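Local coordinates for NOL1/NOP2/sun family protein (Enterococcus faecium, PDB 3M4X) that probably methylates ribosomal RNA as an S-adenosylmethionine-dependent cytosine methyltransferase of the NOL1/NOP2/Sun family, at residues A[137-140]-A[141-144]; A[166-169]-A[170-174]. All coordinates share one frame; numbering follows the deposited sequence.

Interaction 1: A[137-140]-A[141-144]; sequences EIFP and KRAK
Phe-139 and Arg-142 meet at the N-terminus of helix 140-153, which follows the second strand, 132-136, of the Rossmann-like methyltransferase domain. Phe-139 is the N-cap residue, and its carbonyl O takes the N-H of Ala-143 at 2.8 Å, the first turn being continued by Lys-144 N to Pro-140 O. The packed part is on the buried side, where Glu-137 CG comes to 3.5 Å from Ala-143 N. The bend about CB-CG (chi2 56°) brings Glu-137 OE2 round to Phe-139 N and beside Arg-142 CB. OE1 reaches the backbone N of Ala-115, in the glycine-rich loop after the first strand, while OE2, met from above the carboxylate plane, takes the N-H of Phe-139. An acidic residue at the end of this strand commonly holds the cofactor ribose in class I methyltransferases, and the position of Glu-137 is consistent with that. The solvent side is looser, built from the long chains of Lys-141 and Arg-142 running alongside Phe-139 in the same direction. Lys-141 NZ lies over the ring but 5.2 Å from the Phe-139 centroid, at most a weak cation-pi attraction. Arg-142 NH1 is the exception, pressing obliquely on CD1 and CE1 of Phe-139 at 3.1 Å, the guanidinium turned 63° from the ring. Its charge makes no direct salt bridge: Arg-142 NH1 and Glu-137 OE2 stand 4.6 Å apart. One water, in the guanidinium plane and at the ring edge, fills the step, accepting from Arg-142 NH1 at 3.0 Å and donating to Glu-137 OE2 at 2.5 Å.

Interaction 2: A[166-169]-A[170-174]; sequences AELV and PHFSG
Residues 166-169 continue without a gap into 170-174, the helix passing through a kink at Pro-170 and giving way to loop by Ser-173. Pro-170 offers CD, not an N-H, at 3.4 Å from Ala-166 O, which takes its hydrogen bond from Val-169 N. His-171 N likewise misses the preceding turn and bonds, weakly, to Leu-168 O three residues back. That oxygen also takes a weak bond from Phe-172 N, and Val-169 O receives Phe-172 N at 3.0 Å from well above its carbonyl plane, with a further weak bond from Ser-173 N. Among the side chains, Val-169 and Pro-170 cross at about a right angle, and the peptide bond joining them imposes a tight approach, Val-169 CB being 3.3 Å from Pro-170 CD. Leu-168 CB lies 4.2 Å from Phe-172 CD1, on the buried side, where the Phe-172 ring also meets Phe-175 edge-to-face. In His-171, CG sits beside the backbone N and anti to the carbonyl carbon (chi1 -58°), which turns the ring edge back, CD2 at 3.6 Å from Glu-167 O. Val-169 packs on Ser-219 and Lys-222 of helix 205-222. This is a proline-kinked helix end in the crossover that joins parallel strands 158-161 and 176-182 of the Rossmann-like sheet.

Both contacts are local and sit in successive connections of the same Rossmann-like sheet: interaction 1 opens the helix after strand 132-136, while interaction 2 lies in the last part of the helix after strand 158-161 and the turn beyond it. Their centres are 18 Å apart and their nearest atoms about 6 Å, without touching. Each mixes buried and exposed residues, but the chemistry differs. At 137-144 two cationic chains lie along an exposed ring, and a water joins one of them to a buried carboxylate. At 166-174 the interior is apolar and aromatic, and the polar work falls mainly to backbone carbonyls. Ala-164 bridges the neighbourhood, touched by Ile-138, its N bonded to Glu-167 OE1.

Interaction 1: A[137-140]-A[141-144]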
loop_
_atom_site.group_PDB
_atom_site.type_symbol
_atom_site.label_atom_id
_atom_site.label_comp_id
_atom_site.label_asym_id
_atom_site.label_seq_id
_atom_site.Cartn_x
_atom_site.Cartn_y
_atom_site.Cartn_z
ATOM N N GLU A 137 -3.134 5.651 8.399
ATOM C CA GLU A 137 -4.519 5.199 8.438
ATOM C C GLU A 137 -5.157 5.749 9.711
ATOM O O GLU A 137 -4.545 5.713 10.778
ATOM C CB GLU A 137 -4.581 3.673 8.420
ATOM C CG GLU A 137 -5.955 3.110 8.689
ATOM C CD GLU A 137 -7.015 3.634 7.730
ATOM O OE1 GLU A 137 -6.677 3.975 6.571
ATOM O OE2 GLU A 137 -8.196 3.697 8.138
ATOM N N ILE A 138 -6.382 6.259 9.603
ATOM C CA ILE A 138 -7.005 6.932 10.738
ATOM C C ILE A 138 -7.650 5.945 11.709
ATOM O O ILE A 138 -7.678 6.188 12.911
ATOM C CB ILE A 138 -8.008 8.039 10.297
ATOM C CG1 ILE A 138 -8.356 8.964 11.473
ATOM C CG2 ILE A 138 -9.258 7.426 9.700
ATOM C CD1 ILE A 138 -9.212 10.204 11.094
ATOM N N PHE A 139 -8.149 4.826 11.196
ATOM C CA PHE A 139 -8.716 3.788 12.062
ATOM C C PHE A 139 -7.638 2.841 12.594
ATOM O O PHE A 139 -6.964 2.174 11.821
ATOM C CB PHE A 139 -9.794 2.984 11.328
ATOM C CG PHE A 139 -11.007 3.791 10.945
ATOM C CD1 PHE A 139 -11.233 4.142 9.627
ATOM C CD2 PHE A 139 -11.928 4.188 11.908
ATOM C CE1 PHE A 139 -12.349 4.873 9.268
ATOM C CE2 PHE A 139 -13.050 4.923 11.559
ATOM C CZ PHE A 139 -13.263 5.267 10.234
ATOM N N PRO A 140 -7.492 2.772 13.926
ATOM C CA PRO A 140 -6.462 1.958 14.590
ATOM C C PRO A 140 -6.546 0.484 14.180
ATOM O O PRO A 140 -5.518 -0.175 14.004
ATOM C CB PRO A 140 -6.807 2.099 16.081
ATOM C CG PRO A 140 -7.645 3.326 16.174
ATOM C CD PRO A 140 -8.395 3.423 14.891
ATOM N N LYS A 141 -7.772 -0.017 14.051
ATOM C CA LYS A 141 -8.024 -1.387 13.627
ATOM C C LYS A 141 -7.497 -1.593 12.208
ATOM O O LYS A 141 -6.850 -2.596 11.906
ATOM C CB LYS A 141 -9.525 -1.681 13.675
ATOM C CG LYS A 141 -10.385 -0.517 13.131
ATOM C CD LYS A 141 -11.780 -0.959 12.649
ATOM C CE LYS A 141 -12.504 0.178 11.958
ATOM N NZ LYS A 141 -13.769 -0.296 11.339
ATOM N N ARG A 142 -7.776 -0.638 11.332
ATOM C CA ARG A 142 -7.343 -0.764 9.954
ATOM C C ARG A 142 -5.834 -0.537 9.832
ATOM O O ARG A 142 -5.182 -1.124 8.978
ATOM C CB ARG A 142 -8.142 0.183 9.051
ATOM C CG ARG A 142 -9.593 -0.271 8.871
ATOM C CD ARG A 142 -10.414 0.693 8.031
ATOM N NE ARG A 142 -11.839 0.405 8.159
ATOM C CZ ARG A 142 -12.817 1.247 7.820
ATOM N NH1 ARG A 142 -12.530 2.449 7.326
ATOM N NH2 ARG A 142 -14.086 0.889 7.980
ATOM N N ALA A 143 -5.284 0.307 10.696
ATOM C CA ALA A 143 -3.853 0.572 10.655
ATOM C C ALA A 143 -3.077 -0.721 10.922
ATOM O O ALA A 143 -2.031 -0.972 10.308
ATOM C CB ALA A 143 -3.475 1.660 11.657
ATOM N N LYS A 144 -3.612 -1.541 11.824
ATOM C CA LYS A 144 -2.999 -2.817 12.178
ATOM C C LYS A 144 -2.916 -3.715 10.945
ATOM O O LYS A 144 -1.877 -4.334 10.678
ATOM C CB LYS A 144 -3.805 -3.496 13.291
ATOM C CG LYS A 144 -3.155 -4.725 13.920
ATOM C CD LYS A 144 -2.072 -4.351 14.929
ATOM C CE LYS A 144 -1.587 -5.584 15.702
ATOM N NZ LYS A 144 -0.532 -5.285 16.726
HETATM O O HOH W 1 -10.061 3.921 6.564
#

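Interaction 2: A[166-169]-A[170-174]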
loop_
_atom_site.group_PDB
_atom_site.type_symbol
_atom_site.label_atom_id
_atom_site.label_comp_id
_atom_site.label_asym_id
_atom_site.label_seq_id
_atom_site.Cartn_x
_atom_site.Cartn_y
_atom_site.Cartn_z
ATOM N N ALA A 166 -4.677 16.247 9.844
ATOM C CA ALA A 166 -4.250 17.481 10.495
ATOM C C ALA A 166 -3.206 17.246 11.583
ATOM O O ALA A 166 -2.288 18.044 11.763
ATOM C CB ALA A 166 -5.467 18.251 11.061
ATOM N N GLU A 167 -3.347 16.150 12.311
ATOM C CA GLU A 167 -2.394 15.805 13.356
ATOM C C GLU A 167 -0.977 15.610 12.818
ATOM O O GLU A 167 -0.012 15.702 13.564
ATOM C CB GLU A 167 -2.859 14.548 14.091
ATOM C CG GLU A 167 -4.208 14.733 14.769
ATOM C CD GLU A 167 -4.773 13.445 15.339
ATOM O OE1 GLU A 167 -4.360 12.356 14.890
ATOM O OE2 GLU A 167 -5.645 13.530 16.232
ATOM N N LEU A 168 -0.852 15.347 11.525
ATOM C CA LEU A 168 0.453 15.053 10.934
ATOM C C LEU A 168 1.203 16.314 10.531
ATOM O O LEU A 168 2.427 16.327 10.441
ATOM C CB LEU A 168 0.289 14.165 9.698
ATOM C CG LEU A 168 -0.223 12.737 9.891
ATOM C CD1 LEU A 168 -0.421 12.053 8.541
ATOM C CD2 LEU A 168 0.720 11.919 10.780
ATOM N N VAL A 169 0.447 17.366 10.258
ATOM C CA VAL A 169 1.005 18.596 9.730
ATOM C C VAL A 169 2.168 19.146 10.546
ATOM O O VAL A 169 3.223 19.435 9.984
ATOM C CB VAL A 169 -0.077 19.662 9.582
ATOM C CG1 VAL A 169 0.545 20.976 9.149
ATOM C CG2 VAL A 169 -1.115 19.186 8.586
ATOM N N PRO A 170 1.989 19.290 11.871
ATOM C CA PRO A 170 3.107 19.837 12.644
ATOM C C PRO A 170 4.396 19.051 12.415
ATOM O O PRO A 170 5.471 19.637 12.404
ATOM C CB PRO A 170 2.631 19.697 14.094
ATOM C CG PRO A 170 1.146 19.735 13.999
ATOM C CD PRO A 170 0.797 19.056 12.708
ATOM N N HIS A 171 4.288 17.745 12.209
ATOM C CA HIS A 171 5.464 16.903 12.018
ATOM C C HIS A 171 6.023 16.876 10.598
ATOM O O HIS A 171 7.192 16.543 10.401
ATOM C CB HIS A 171 5.157 15.469 12.451
ATOM C CG HIS A 171 4.716 15.357 13.874
ATOM N ND1 HIS A 171 5.573 15.000 14.892
ATOM C CD2 HIS A 171 3.509 15.568 14.451
ATOM C CE1 HIS A 171 4.912 14.990 16.036
ATOM N NE2 HIS A 171 3.659 15.330 15.796
ATOM N N PHE A 172 5.199 17.215 9.612
ATOM C CA PHE A 172 5.572 16.967 8.221
ATOM C C PHE A 172 5.331 18.148 7.291
ATOM O O PHE A 172 5.290 17.990 6.064
ATOM C CB PHE A 172 4.806 15.759 7.692
ATOM C CG PHE A 172 5.261 14.452 8.266
ATOM C CD1 PHE A 172 4.479 13.770 9.181
ATOM C CD2 PHE A 172 6.463 13.891 7.869
ATOM C CE1 PHE A 172 4.893 12.540 9.699
ATOM C CE2 PHE A 172 6.883 12.669 8.379
ATOM C CZ PHE A 172 6.098 11.996 9.299
ATOM N N SER A 173 5.154 19.322 7.878
ATOM C CA SER A 173 4.976 20.543 7.107
ATOM C C SER A 173 6.105 20.702 6.081
ATOM O O SER A 173 7.285 20.647 6.437
ATOM C CB SER A 173 4.921 21.755 8.045
ATOM O OG SER A 173 4.539 22.922 7.343
ATOM N N GLY A 174 5.729 20.878 4.811
ATOM C CA GLY A 174 6.678 20.998 3.709
ATOM C C GLY A 174 7.649 19.838 3.478
ATOM O O GLY A 174 8.705 20.015 2.848
#